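Long-range contacts in endoglucanase (Clostridium thermocellum, PDB 2E4T), which hydrolyses internal beta-1,4-glucosidic bonds of cellulose and xyloglucan, this chain being the family 44 glycoside hydrolase part of a larger cellulose-degrading protein: residues V10-D15 against V422-S427; K135-E140 against V156-F161; N171-T176 against D222-I227; R310-R315 against D428-S433. One frame throughout, in Å; residues are numbered along the deposited sequence.

Contact 1: V10-D15 against V422-S427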
loop_
_atom_site.group_PDB
_atom_site.type_symbol
_atom_site.label_atom_id
_atom_site.label_comp_id
_atom_site.label_asym_id
_atom_site.label_seq_id
_atom_site.Cartn_x
_atom_site.Cartn_y
_atom_site.Cartn_z
ATOM N N VAL A 10 4.104 -23.351 -22.050
ATOM C CA VAL A 10 4.144 -21.899 -22.071
ATOM C C VAL A 10 5.579 -21.456 -22.299
ATOM O O VAL A 10 6.477 -21.997 -21.664
ATOM C CB VAL A 10 3.611 -21.350 -20.728
ATOM C CG1 VAL A 10 3.788 -19.826 -20.627
ATOM C CG2 VAL A 10 2.158 -21.781 -20.544
ATOM N N ASP A 11 5.765 -20.480 -23.200
ATOM C CA ASP A 11 7.084 -19.943 -23.443
ATOM C C ASP A 11 7.304 -18.675 -22.602
ATOM O O ASP A 11 6.429 -17.798 -22.560
ATOM C CB ASP A 11 7.225 -19.554 -24.901
ATOM C CG ASP A 11 7.142 -20.756 -25.826
ATOM O OD1 ASP A 11 7.587 -21.846 -25.433
ATOM O OD2 ASP A 11 6.615 -20.648 -26.935
ATOM N N ILE A 12 8.467 -18.587 -21.960
ATOM C CA ILE A 12 8.869 -17.414 -21.194
ATOM C C ILE A 12 10.146 -16.874 -21.874
ATOM O O ILE A 12 11.126 -17.605 -22.024
ATOM C CB ILE A 12 9.161 -17.736 -19.732
ATOM C CG1 ILE A 12 8.048 -18.498 -18.980
ATOM C CG2 ILE A 12 9.589 -16.456 -18.992
ATOM C CD1 ILE A 12 6.793 -17.731 -18.790
ATOM N N ARG A 13 10.116 -15.589 -22.263
ATOM C CA ARG A 13 11.242 -14.986 -22.963
ATOM C C ARG A 13 11.720 -13.789 -22.135
ATOM O O ARG A 13 10.943 -12.864 -21.883
ATOM C CB ARG A 13 10.822 -14.514 -24.346
ATOM C CG ARG A 13 10.294 -15.696 -25.177
ATOM C CD ARG A 13 9.980 -15.338 -26.613
ATOM N NE ARG A 13 10.962 -14.449 -27.241
ATOM C CZ ARG A 13 12.088 -14.835 -27.848
ATOM N NH1 ARG A 13 12.439 -16.122 -27.922
ATOM N NH2 ARG A 13 12.883 -13.913 -28.385
ATOM N N ILE A 14 12.981 -13.816 -21.729
ATOM C CA ILE A 14 13.565 -12.761 -20.881
ATOM C C ILE A 14 14.720 -12.117 -21.636
ATOM O O ILE A 14 15.503 -12.821 -22.305
ATOM C CB ILE A 14 14.063 -13.364 -19.563
ATOM C CG1 ILE A 14 12.870 -13.852 -18.749
ATOM C CG2 ILE A 14 14.919 -12.387 -18.765
ATOM C CD1 ILE A 14 13.205 -14.749 -17.591
ATOM N N ASP A 15 14.837 -10.787 -21.537
ATOM C CA ASP A 15 16.015 -10.097 -22.097
ATOM C C ASP A 15 16.538 -9.194 -21.004
ATOM O O ASP A 15 15.894 -8.191 -20.642
ATOM C CB ASP A 15 15.636 -9.328 -23.337
ATOM C CG ASP A 15 16.814 -8.565 -23.962
ATOM O OD1 ASP A 15 17.864 -8.443 -23.309
ATOM O OD2 ASP A 15 16.631 -8.093 -25.110
ATOM N N VAL A 422 13.506 -6.348 -15.405
ATOM C CA VAL A 422 13.944 -6.531 -16.765
ATOM C C VAL A 422 12.823 -7.194 -17.565
ATOM O O VAL A 422 11.891 -7.847 -16.992
ATOM C CB VAL A 422 15.255 -7.321 -16.909
ATOM C CG1 VAL A 422 16.328 -6.675 -16.081
ATOM C CG2 VAL A 422 15.082 -8.789 -16.531
ATOM N N LYS A 423 12.924 -7.113 -18.897
ATOM C CA LYS A 423 11.874 -7.632 -19.754
ATOM C C LYS A 423 11.689 -9.153 -19.572
ATOM O O LYS A 423 12.655 -9.928 -19.673
ATOM C CB LYS A 423 12.246 -7.340 -21.231
ATOM C CG LYS A 423 11.170 -7.770 -22.216
ATOM C CD LYS A 423 11.557 -7.306 -23.645
ATOM C CE LYS A 423 10.416 -7.599 -24.650
ATOM N NZ LYS A 423 9.150 -6.850 -24.272
ATOM N N CYS A 424 10.419 -9.561 -19.385
ATOM C CA CYS A 424 10.113 -10.970 -19.125
ATOM C C CYS A 424 8.669 -11.180 -19.595
ATOM O O CYS A 424 7.741 -10.648 -18.977
ATOM C CB CYS A 424 10.242 -11.280 -17.635
ATOM S SG CYS A 424 9.785 -12.943 -17.172
ATOM N N GLU A 425 8.499 -11.903 -20.696
ATOM C CA GLU A 425 7.204 -12.076 -21.340
ATOM C C GLU A 425 6.778 -13.526 -21.249
ATOM O O GLU A 425 7.602 -14.403 -21.459
ATOM C CB GLU A 425 7.275 -11.616 -22.800
ATOM C CG GLU A 425 7.810 -10.183 -23.021
ATOM C CD GLU A 425 7.011 -9.107 -22.368
ATOM O OE1 GLU A 425 5.812 -9.298 -22.069
ATOM O OE2 GLU A 425 7.579 -8.002 -22.143
ATOM N N THR A 426 5.505 -13.771 -20.979
ATOM C CA THR A 426 4.902 -15.114 -20.993
ATOM C C THR A 426 3.976 -15.203 -22.202
ATOM O O THR A 426 3.240 -14.219 -22.499
ATOM C CB THR A 426 4.140 -15.456 -19.716
ATOM O OG1 THR A 426 3.126 -14.523 -19.269
ATOM C CG2 THR A 426 3.632 -16.781 -19.897
ATOM N N SER A 427 3.902 -16.392 -22.847
ATOM C CA SER A 427 2.973 -16.616 -23.960
ATOM C C SER A 427 1.550 -16.873 -23.468
ATOM O O SER A 427 0.642 -16.989 -24.300
ATOM C CB SER A 427 3.445 -17.790 -24.828
ATOM O OG SER A 427 3.433 -18.986 -24.087
#
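Arg13 and Glu425 face each other as an antiparallel hydrogen-bonded pair, and the flat carboxylate of Glu425 turns away from that backbone ladder. Its OE2 receives Lys423 NZ from above the carboxylate plane, 40° out of it, in a salt bridge of 2.9 Å. The same NZ pairs with Glu19 OE2, so two carboxylates hold one ammonium group. A sharp bend at chi2 (-60°) turns the Glu425 carboxylate back along its own strand to Lys423. Arg13, Lys423 and Glu425 share this face of the sheet.

The ladder itself is regular. Arg13 N donates to Glu425 O at 2.9 Å, and Glu425 N donates back to Arg13 O. Past the end of strand 420-426 the pattern is kept by a side chain. Asp11 N donates to Ser427 OG at 2.9 Å, while Ser427 N returns a bond to Asp11 O. Ser427 OG lies between its own N and carbonyl carbon (chi1 64°), where it can meet this N-H.

The opposite face carries Ile12, Ile14, Cys424 and Thr426. Cys424 SG rests on Ile14 CG1 at 3.6 Å and touches Ile12 CG2 more loosely, at 4.0 Å. Ile12 CD1 lies against Thr426 CB at 3.6 Å.

This pair joins the N-terminal strand to the C-terminal part of the chain within one beta domain. Strand 8-22 lies between strands 420-426 and 459-466, with further backbone bonds from Ile12 to Asn462 and Ser464. Beyond strand 420-426 comes strand 432-439, whose Ala434 and Ala436 meet Cys424.

Contact 2: K135-E140 against V156-F161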
loop_
_atom_site.group_PDB
_atom_site.type_symbol
_atom_site.label_atom_id
_atom_site.label_comp_id
_atom_site.label_asym_id
_atom_site.label_seq_id
_atom_site.Cartn_x
_atom_site.Cartn_y
_atom_site.Cartn_z
ATOM N N LYS A 135 -10.454 17.848 20.718
ATOM C CA LYS A 135 -9.556 18.986 20.532
ATOM C C LYS A 135 -9.499 19.326 19.043
ATOM O O LYS A 135 -9.470 18.410 18.189
ATOM C CB LYS A 135 -8.146 18.652 21.015
ATOM C CG LYS A 135 -8.055 18.276 22.480
ATOM C CD LYS A 135 -8.519 19.356 23.422
ATOM C CE LYS A 135 -8.373 18.946 24.886
ATOM N NZ LYS A 135 -8.868 20.056 25.787
ATOM N N GLU A 136 -9.524 20.614 18.719
ATOM C CA GLU A 136 -9.434 21.057 17.354
ATOM C C GLU A 136 -7.998 20.935 16.836
ATOM O O GLU A 136 -7.069 21.380 17.520
ATOM C CB GLU A 136 -9.897 22.538 17.270
ATOM C CG GLU A 136 -9.899 23.073 15.830
ATOM C CD GLU A 136 -10.175 24.541 15.734
ATOM O OE1 GLU A 136 -11.035 25.052 16.495
ATOM O OE2 GLU A 136 -9.519 25.220 14.878
ATOM N N VAL A 137 -7.840 20.353 15.650
ATOM C CA VAL A 137 -6.531 20.287 15.037
ATOM C C VAL A 137 -6.244 21.544 14.252
ATOM O O VAL A 137 -7.082 22.004 13.458
ATOM C CB VAL A 137 -6.460 19.076 14.071
ATOM C CG1 VAL A 137 -5.153 19.106 13.310
ATOM C CG2 VAL A 137 -6.590 17.782 14.911
ATOM N N LYS A 138 -5.057 22.112 14.485
ATOM C CA LYS A 138 -4.519 23.166 13.631
ATOM C C LYS A 138 -3.243 22.633 13.018
ATOM O O LYS A 138 -2.438 21.959 13.707
ATOM C CB LYS A 138 -4.273 24.460 14.418
ATOM C CG LYS A 138 -5.577 25.147 14.777
ATOM C CD LYS A 138 -5.335 26.490 15.403
ATOM C CE LYS A 138 -6.568 27.411 15.378
ATOM N NZ LYS A 138 -7.700 26.778 16.198
ATOM N N PHE A 139 -3.001 22.948 11.747
ATOM C CA PHE A 139 -1.820 22.400 11.117
ATOM C C PHE A 139 -0.534 23.115 11.536
ATOM O O PHE A 139 0.505 22.461 11.664
ATOM C CB PHE A 139 -1.993 22.387 9.602
ATOM C CG PHE A 139 -3.201 21.568 9.179
ATOM C CD1 PHE A 139 -3.533 20.366 9.794
ATOM C CD2 PHE A 139 -3.974 21.997 8.104
ATOM C CE1 PHE A 139 -4.635 19.602 9.345
ATOM C CE2 PHE A 139 -5.052 21.243 7.676
ATOM C CZ PHE A 139 -5.377 20.080 8.310
ATOM N N GLU A 140 -0.633 24.444 11.715
ATOM C CA GLU A 140 0.524 25.263 12.107
ATOM C C GLU A 140 0.276 25.878 13.471
ATOM O O GLU A 140 -0.686 26.631 13.663
ATOM C CB GLU A 140 0.817 26.382 11.148
ATOM C CG GLU A 140 1.365 25.814 9.906
ATOM C CD GLU A 140 1.925 26.830 8.901
ATOM O OE1 GLU A 140 2.442 27.892 9.345
ATOM O OE2 GLU A 140 1.975 26.547 7.668
ATOM N N VAL A 156 -4.649 20.853 19.049
ATOM C CA VAL A 156 -3.533 19.928 18.814
ATOM C C VAL A 156 -2.908 20.336 17.476
ATOM O O VAL A 156 -3.636 20.571 16.508
ATOM C CB VAL A 156 -4.064 18.484 18.780
ATOM C CG1 VAL A 156 -3.021 17.518 18.393
ATOM C CG2 VAL A 156 -4.647 18.098 20.184
ATOM N N TYR A 157 -1.579 20.440 17.445
ATOM C CA TYR A 157 -0.905 21.033 16.301
ATOM C C TYR A 157 -0.110 19.955 15.521
ATOM O O TYR A 157 0.741 19.262 16.097
ATOM C CB TYR A 157 0.071 22.129 16.763
ATOM C CG TYR A 157 -0.673 23.233 17.476
ATOM C CD1 TYR A 157 -1.402 24.157 16.762
ATOM C CD2 TYR A 157 -0.658 23.343 18.873
ATOM C CE1 TYR A 157 -2.092 25.181 17.399
ATOM C CE2 TYR A 157 -1.377 24.355 19.521
ATOM C CZ TYR A 157 -2.077 25.288 18.751
ATOM O OH TYR A 157 -2.797 26.301 19.348
ATOM N N MET A 158 -0.394 19.853 14.228
ATOM C CA MET A 158 0.309 18.838 13.432
ATOM C C MET A 158 1.787 19.133 13.239
ATOM O O MET A 158 2.602 18.196 13.283
ATOM C CB MET A 158 -0.378 18.587 12.079
ATOM C CG MET A 158 -1.744 17.934 12.202
ATOM S SD MET A 158 -1.693 16.319 13.014
ATOM C CE MET A 158 -2.220 16.737 14.670
ATOM N N ASP A 159 2.150 20.389 12.990
ATOM C CA ASP A 159 3.566 20.660 12.816
ATOM C C ASP A 159 4.349 20.381 14.123
ATOM O O ASP A 159 5.494 19.945 14.055
ATOM C CB ASP A 159 3.832 22.043 12.207
ATOM C CG ASP A 159 3.327 23.227 13.005
ATOM O OD1 ASP A 159 2.639 23.110 14.032
ATOM O OD2 ASP A 159 3.667 24.369 12.494
ATOM N N GLU A 160 3.731 20.630 15.286
ATOM C CA GLU A 160 4.381 20.354 16.542
ATOM C C GLU A 160 4.599 18.835 16.726
ATOM O O GLU A 160 5.638 18.397 17.240
ATOM C CB GLU A 160 3.578 20.955 17.691
ATOM C CG GLU A 160 4.339 20.910 19.010
ATOM C CD GLU A 160 3.620 21.712 20.092
ATOM O OE1 GLU A 160 2.395 21.454 20.333
ATOM O OE2 GLU A 160 4.274 22.607 20.700
ATOM N N PHE A 161 3.615 18.031 16.281
ATOM C CA PHE A 161 3.739 16.567 16.300
ATOM C C PHE A 161 4.941 16.154 15.417
ATOM O O PHE A 161 5.818 15.371 15.845
ATOM C CB PHE A 161 2.414 16.011 15.797
ATOM C CG PHE A 161 2.241 14.504 15.675
ATOM C CD1 PHE A 161 3.091 13.566 16.253
ATOM C CD2 PHE A 161 1.116 14.069 14.966
ATOM C CE1 PHE A 161 2.841 12.216 16.083
ATOM C CE2 PHE A 161 0.860 12.708 14.813
ATOM C CZ PHE A 161 1.717 11.789 15.375
#
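Lys135 CB sits on Val156 CG2 at 3.6 Å, where a short parallel strand pair begins. It is a strand-to-helix junction: strand 155-157 pairs with strand 134-138 and then runs straight into helix 158-169. Lys135 leads its amine away to the carbonyl of Asp153, a residue of the calcium site.

Glu136 takes part through its backbone. Its O accepts from Val156 N at 2.9 Å. Its carboxylate serves its own strand instead. In the conformer of Lys138 given, OE2 takes Lys138 NZ from above the plane in a salt bridge.

Val137 lies on the same face as Val156. Its CG1, anti to the backbone N (chi1 173°), reaches Met158 CG at 3.8 Å, and the two side chains cross at about a right angle.

Lys138 bonds through both its backbone N and its backbone O. N donates to Val156 O, and O accepts from Met158 N, the first residue of the helix, at 3.0 Å. Its CB packs on Tyr157, the N-cap residue, 3.7 Å from Tyr157 CD1.

Phe139 leaves the strand. Met158 CG meets its ring at the edge, near the ring plane, and Ala213 and Leu214 of helix 204-221 also touch the Phe139 side chain. Phe139 O accepts from Asp159 N, so the first turn of the helix is tied to the loop.

Glu140 sends its carboxylate to Lys220. Asp159 keeps OD1 on Lys141 N, which sets its carboxylate alongside the backbone, with OD2 3.3 Å from Glu140 CA.

Contact 3: N171-T176 against D222-I227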
loop_
_atom_site.group_PDB
_atom_site.type_symbol
_atom_site.label_atom_id
_atom_site.label_comp_id
_atom_site.label_asym_id
_atom_site.label_seq_id
_atom_site.Cartn_x
_atom_site.Cartn_y
_atom_site.Cartn_z
ATOM N N ASN A 171 15.377 14.025 10.593
ATOM C CA ASN A 171 14.466 14.274 9.504
ATOM C C ASN A 171 14.440 13.090 8.522
ATOM O O ASN A 171 15.229 12.123 8.619
ATOM C CB ASN A 171 14.742 15.624 8.859
ATOM C CG ASN A 171 16.047 15.662 8.050
ATOM O OD1 ASN A 171 16.328 14.760 7.298
ATOM N ND2 ASN A 171 16.907 16.642 8.301
ATOM N N ALA A 172 13.535 13.195 7.540
ATOM C CA ALA A 172 13.314 12.097 6.602
ATOM C C ALA A 172 14.512 11.751 5.748
ATOM O O ALA A 172 14.516 10.670 5.132
ATOM C CB ALA A 172 12.147 12.428 5.705
ATOM N N SER A 173 15.511 12.643 5.656
ATOM C CA SER A 173 16.718 12.339 4.871
ATOM C C SER A 173 17.749 11.539 5.656
ATOM O O SER A 173 18.753 11.157 5.067
ATOM C CB SER A 173 17.370 13.594 4.350
ATOM O OG SER A 173 18.103 14.302 5.356
ATOM N N THR A 174 17.512 11.305 6.948
ATOM C CA THR A 174 18.460 10.631 7.812
ATOM C C THR A 174 18.110 9.158 7.936
ATOM O O THR A 174 16.964 8.761 7.648
ATOM C CB THR A 174 18.524 11.282 9.195
ATOM O OG1 THR A 174 17.338 10.986 9.931
ATOM C CG2 THR A 174 18.745 12.808 9.107
ATOM N N PRO A 175 19.051 8.322 8.424
ATOM C CA PRO A 175 18.808 6.911 8.409
ATOM C C PRO A 175 17.601 6.427 9.219
ATOM O O PRO A 175 17.009 5.416 8.853
ATOM C CB PRO A 175 20.142 6.316 8.940
ATOM C CG PRO A 175 21.187 7.292 8.439
ATOM C CD PRO A 175 20.473 8.638 8.652
ATOM N N THR A 176 17.263 7.085 10.315
ATOM C CA THR A 176 16.162 6.676 11.185
ATOM C C THR A 176 14.954 7.582 11.070
ATOM O O THR A 176 13.964 7.396 11.802
ATOM C CB THR A 176 16.549 6.552 12.649
ATOM O OG1 THR A 176 17.052 7.761 13.155
ATOM C CG2 THR A 176 17.613 5.511 12.864
ATOM N N ASP A 222 10.032 19.504 8.195
ATOM C CA ASP A 222 10.845 18.472 7.563
ATOM C C ASP A 222 10.714 18.618 6.064
ATOM O O ASP A 222 9.807 18.044 5.445
ATOM C CB ASP A 222 10.462 17.059 7.989
ATOM C CG ASP A 222 11.451 16.040 7.493
ATOM O OD1 ASP A 222 12.266 16.377 6.576
ATOM O OD2 ASP A 222 11.415 14.887 8.006
ATOM N N PRO A 223 11.613 19.396 5.441
ATOM C CA PRO A 223 11.520 19.613 4.002
ATOM C C PRO A 223 11.705 18.344 3.194
ATOM O O PRO A 223 11.439 18.375 1.964
ATOM C CB PRO A 223 12.663 20.609 3.710
ATOM C CG PRO A 223 13.071 21.172 5.037
ATOM C CD PRO A 223 12.687 20.189 6.074
ATOM N N TYR A 224 12.228 17.284 3.814
ATOM C CA TYR A 224 12.544 16.053 3.096
ATOM C C TYR A 224 11.418 15.036 3.208
ATOM O O TYR A 224 11.464 13.979 2.535
ATOM C CB TYR A 224 13.835 15.426 3.683
ATOM C CG TYR A 224 14.945 16.439 3.637
ATOM C CD1 TYR A 224 15.595 16.754 2.472
ATOM C CD2 TYR A 224 15.315 17.127 4.780
ATOM C CE1 TYR A 224 16.594 17.766 2.465
ATOM C CE2 TYR A 224 16.310 18.113 4.813
ATOM C CZ TYR A 224 16.914 18.445 3.640
ATOM O OH TYR A 224 17.896 19.412 3.610
ATOM N N ALA A 225 10.418 15.284 4.051
ATOM C CA ALA A 225 9.351 14.295 4.249
ATOM C C ALA A 225 8.439 14.261 3.026
ATOM O O ALA A 225 8.156 15.308 2.421
ATOM C CB ALA A 225 8.563 14.666 5.503
ATOM N N GLU A 226 7.955 13.066 2.714
ATOM C CA GLU A 226 7.039 12.891 1.582
ATOM C C GLU A 226 5.606 12.942 2.074
ATOM O O GLU A 226 5.271 12.266 3.066
ATOM C CB GLU A 226 7.330 11.551 0.896
ATOM C CG GLU A 226 8.619 11.633 0.121
ATOM C CD GLU A 226 9.006 10.342 -0.582
ATOM O OE1 GLU A 226 8.862 9.243 -0.004
ATOM O OE2 GLU A 226 9.456 10.424 -1.727
ATOM N N ILE A 227 4.784 13.698 1.349
ATOM C CA ILE A 227 3.355 13.796 1.657
ATOM C C ILE A 227 2.570 12.913 0.709
ATOM O O ILE A 227 2.699 12.976 -0.530
ATOM C CB ILE A 227 2.909 15.296 1.532
ATOM C CG1 ILE A 227 3.491 16.111 2.676
ATOM C CG2 ILE A 227 1.384 15.390 1.449
ATOM C CD1 ILE A 227 2.759 15.827 4.062
#
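Ala172 and Asp222 join two type I beta turns, 171-174 and 222-225, and each turn opens with an Asx turn. The two turns follow helices 158-169 and 204-221 and precede strands 180-183 and 226-232, so they join neighbouring helix-to-strand connections of the TIM-like barrel.

One hydrogen bond links them. Ala172 N donates to Asp222 OD2 at 2.8 Å, on the syn lone pair. Asp222 OD1 takes Tyr224 N from above the carboxylate plane, so one carboxylate braces its own turn and grips the other. Asn171 mirrors this within its turn. Its OD1 accepts from both Ser173 N and Ser173 OG, which should fix the rotation of the amide. CG stands between the backbone N and carbonyl carbon (chi1 71°), bringing OD1 to the N-H and OG of Ser173.

The remaining contacts are packing. Ala172 CB touches Tyr224 CB at 4.0 Å and Ala225 CB at 4.2 Å. The Asn171 amide comes obliquely to the Tyr224 ring, with Asn171 OD1 3.6 Å from Tyr224 CD2 and the planes 36° apart. A CH-pi contact completes the join: Ser173 CB lies over one face of the Tyr224 ring, offset toward its rim, 4.2 Å from the centroid.

Contact 4: R310-R315 against D428-S433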
loop_
_atom_site.group_PDB
_atom_site.type_symbol
_atom_site.label_atom_id
_atom_site.label_comp_id
_atom_site.label_asym_id
_atom_site.label_seq_id
_atom_site.Cartn_x
_atom_site.Cartn_y
_atom_site.Cartn_z
ATOM N N ARG A 310 -9.892 -14.990 -8.049
ATOM C CA ARG A 310 -8.825 -14.331 -7.284
ATOM C C ARG A 310 -7.503 -14.373 -8.043
ATOM O O ARG A 310 -6.737 -13.415 -8.060
ATOM C CB ARG A 310 -8.702 -14.977 -5.892
ATOM C CG ARG A 310 -7.645 -14.307 -5.038
ATOM C CD ARG A 310 -7.573 -14.871 -3.625
ATOM N NE ARG A 310 -8.840 -14.771 -2.945
ATOM C CZ ARG A 310 -9.709 -15.782 -2.758
ATOM N NH1 ARG A 310 -9.367 -17.055 -3.058
ATOM N NH2 ARG A 310 -10.934 -15.531 -2.266
ATOM N N LEU A 311 -7.218 -15.547 -8.671
ATOM C CA LEU A 311 -5.982 -15.682 -9.424
ATOM C C LEU A 311 -5.902 -14.721 -10.599
ATOM O O LEU A 311 -4.788 -14.284 -10.941
ATOM C CB LEU A 311 -5.826 -17.123 -9.931
ATOM C CG LEU A 311 -5.578 -18.164 -8.849
ATOM C CD1 LEU A 311 -5.707 -19.572 -9.462
ATOM C CD2 LEU A 311 -4.226 -17.982 -8.181
ATOM N N GLN A 312 -7.033 -14.414 -11.249
ATOM C CA GLN A 312 -7.017 -13.535 -12.406
ATOM C C GLN A 312 -7.151 -12.049 -12.030
ATOM O O GLN A 312 -6.763 -11.187 -12.835
ATOM C CB GLN A 312 -8.133 -13.900 -13.400
ATOM C CG GLN A 312 -8.030 -15.343 -13.897
ATOM C CD GLN A 312 -6.692 -15.662 -14.538
ATOM O OE1 GLN A 312 -6.035 -14.834 -15.178
ATOM N NE2 GLN A 312 -6.250 -16.904 -14.366
ATOM N N ALA A 313 -7.729 -11.742 -10.848
ATOM C CA ALA A 313 -8.043 -10.375 -10.502
ATOM C C ALA A 313 -6.856 -9.405 -10.574
ATOM O O ALA A 313 -7.091 -8.226 -10.895
ATOM C CB ALA A 313 -8.685 -10.334 -9.112
ATOM N N PRO A 314 -5.626 -9.817 -10.265
ATOM C CA PRO A 314 -4.521 -8.851 -10.378
ATOM C C PRO A 314 -4.413 -8.257 -11.815
ATOM O O PRO A 314 -3.853 -7.165 -11.962
ATOM C CB PRO A 314 -3.277 -9.664 -9.998
ATOM C CG PRO A 314 -3.843 -10.691 -9.032
ATOM C CD PRO A 314 -5.165 -11.092 -9.659
ATOM N N ARG A 315 -4.930 -8.948 -12.820
ATOM C CA ARG A 315 -4.877 -8.411 -14.176
ATOM C C ARG A 315 -5.643 -7.104 -14.319
ATOM O O ARG A 315 -5.331 -6.314 -15.220
ATOM C CB ARG A 315 -5.328 -9.490 -15.164
ATOM C CG ARG A 315 -4.324 -10.600 -15.284
ATOM C CD ARG A 315 -4.876 -11.825 -16.012
ATOM N NE ARG A 315 -5.233 -11.447 -17.393
ATOM C CZ ARG A 315 -5.994 -12.215 -18.174
ATOM N NH1 ARG A 315 -6.485 -13.394 -17.730
ATOM N NH2 ARG A 315 -6.284 -11.768 -19.401
ATOM N N ASP A 428 1.312 -16.963 -22.160
ATOM C CA ASP A 428 -0.058 -17.240 -21.674
ATOM C C ASP A 428 -0.244 -16.531 -20.335
ATOM O O ASP A 428 0.116 -17.046 -19.267
ATOM C CB ASP A 428 -0.334 -18.724 -21.560
ATOM C CG ASP A 428 -1.796 -19.012 -21.195
ATOM O OD1 ASP A 428 -2.462 -18.141 -20.595
ATOM O OD2 ASP A 428 -2.280 -20.133 -21.504
ATOM N N ILE A 429 -0.822 -15.335 -20.394
ATOM C CA ILE A 429 -1.011 -14.503 -19.222
ATOM C C ILE A 429 -2.157 -14.944 -18.346
ATOM O O ILE A 429 -2.310 -14.382 -17.238
ATOM C CB ILE A 429 -1.194 -13.000 -19.619
ATOM C CG1 ILE A 429 -2.516 -12.761 -20.340
ATOM C CG2 ILE A 429 0.011 -12.480 -20.375
ATOM C CD1 ILE A 429 -2.773 -11.301 -20.743
ATOM N N GLU A 430 -2.981 -15.886 -18.814
ATOM C CA GLU A 430 -4.072 -16.424 -18.014
ATOM C C GLU A 430 -3.582 -17.555 -17.098
ATOM O O GLU A 430 -3.873 -17.579 -15.910
ATOM C CB GLU A 430 -5.173 -16.920 -18.936
ATOM C CG GLU A 430 -6.375 -17.386 -18.169
ATOM C CD GLU A 430 -7.413 -18.008 -19.059
ATOM O OE1 GLU A 430 -7.053 -18.699 -20.053
ATOM O OE2 GLU A 430 -8.610 -17.794 -18.790
ATOM N N VAL A 431 -2.756 -18.471 -17.634
ATOM C CA VAL A 431 -2.315 -19.590 -16.843
ATOM C C VAL A 431 -1.087 -19.278 -16.019
ATOM O O VAL A 431 -0.760 -20.054 -15.104
ATOM C CB VAL A 431 -2.050 -20.851 -17.739
ATOM C CG1 VAL A 431 -0.702 -20.747 -18.433
ATOM C CG2 VAL A 431 -2.141 -22.107 -16.946
ATOM N N SER A 432 -0.387 -18.183 -16.320
ATOM C CA SER A 432 0.879 -17.907 -15.668
ATOM C C SER A 432 1.130 -16.451 -15.521
ATOM O O SER A 432 0.524 -15.624 -16.206
ATOM C CB SER A 432 2.034 -18.564 -16.451
ATOM O OG SER A 432 2.277 -17.907 -17.700
ATOM N N SER A 433 2.077 -16.146 -14.628
ATOM C CA SER A 433 2.737 -14.840 -14.598
ATOM C C SER A 433 4.227 -15.090 -14.382
ATOM O O SER A 433 4.616 -16.079 -13.739
ATOM C CB SER A 433 2.238 -13.951 -13.472
ATOM O OG SER A 433 0.837 -13.768 -13.587
HETATM O O HOH W 1 -8.881 -14.531 -18.846
#
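Arg315 meets Ile429 and Glu430 along the outer half of its side chain. CB points toward segment 428-433, and CD approaches Ile429 O at 3.8 Å. A bend at chi3 (62°) then turns the guanidinium across the Ile429 side chain, at about a right angle to it. NE forms a salt bridge with Asp319 OD2, its main charged partner. CZ lies under Ile429 CG1, which sits over one face of the guanidinium, offset toward its rim. NH2 touches Ile429 CD1, 3.8 Å away. NH1 comes near Glu430 CA, and it has two acceptors. One is Gln312 OE1 at 3.0 Å, which lies in the guanidinium plane. The other is a water, 2.9 Å from Arg315 NH1. This water also donates a long bond of 3.3 Å to Glu430 OE2, a loose link; the charged atoms are not directly paired.

Gln312 ties the pieces together. Its NE2 donates to Glu430 O at 2.9 Å in a nearly straight bond (166°), with the acceptor close to the amide plane. With OE1 taken by Arg315 and NE2 by the backbone, the amide is held from both ends. Lys453 NZ also bonds Ile429 O.

The receiving loop is shaped from within by Asp428, whose OD1 accepts from Glu430 N and Val431 N.

Helix 304-312, on which segment 310-315 lies, falls in sequence between barrel strands 279-284 and 354-360. Segment 428-433 leads into strand 432-439 of the beta domain. The contact is therefore a largely polar junction between the two domains, received on an Asx turn and Asx motif.

Contacts 1 and 4 are neighbours, with centres about 15 Å apart. They share the turn between strands 420-426 and 432-439, and Val10 CG2 of contact 1 packs on Val431 CG1 of contact 4 at 3.7 Å. Contact 1 lies within the beta domain, pairing two of its strands, and contact 4 joins that domain to the barrel. Contacts 2 and 3 lie together across the chain's centre from contact 4, with centres about 19 Å apart and nearest atoms about 7 Å apart. Helix 158-169 starts in contact 2 and leads to contact 3. Contact 2 alone borders an annotated site: the Val156 side chain is about 4 Å from the calcium ion. Contacts 1 and 2 are about 52 Å apart, centre to centre.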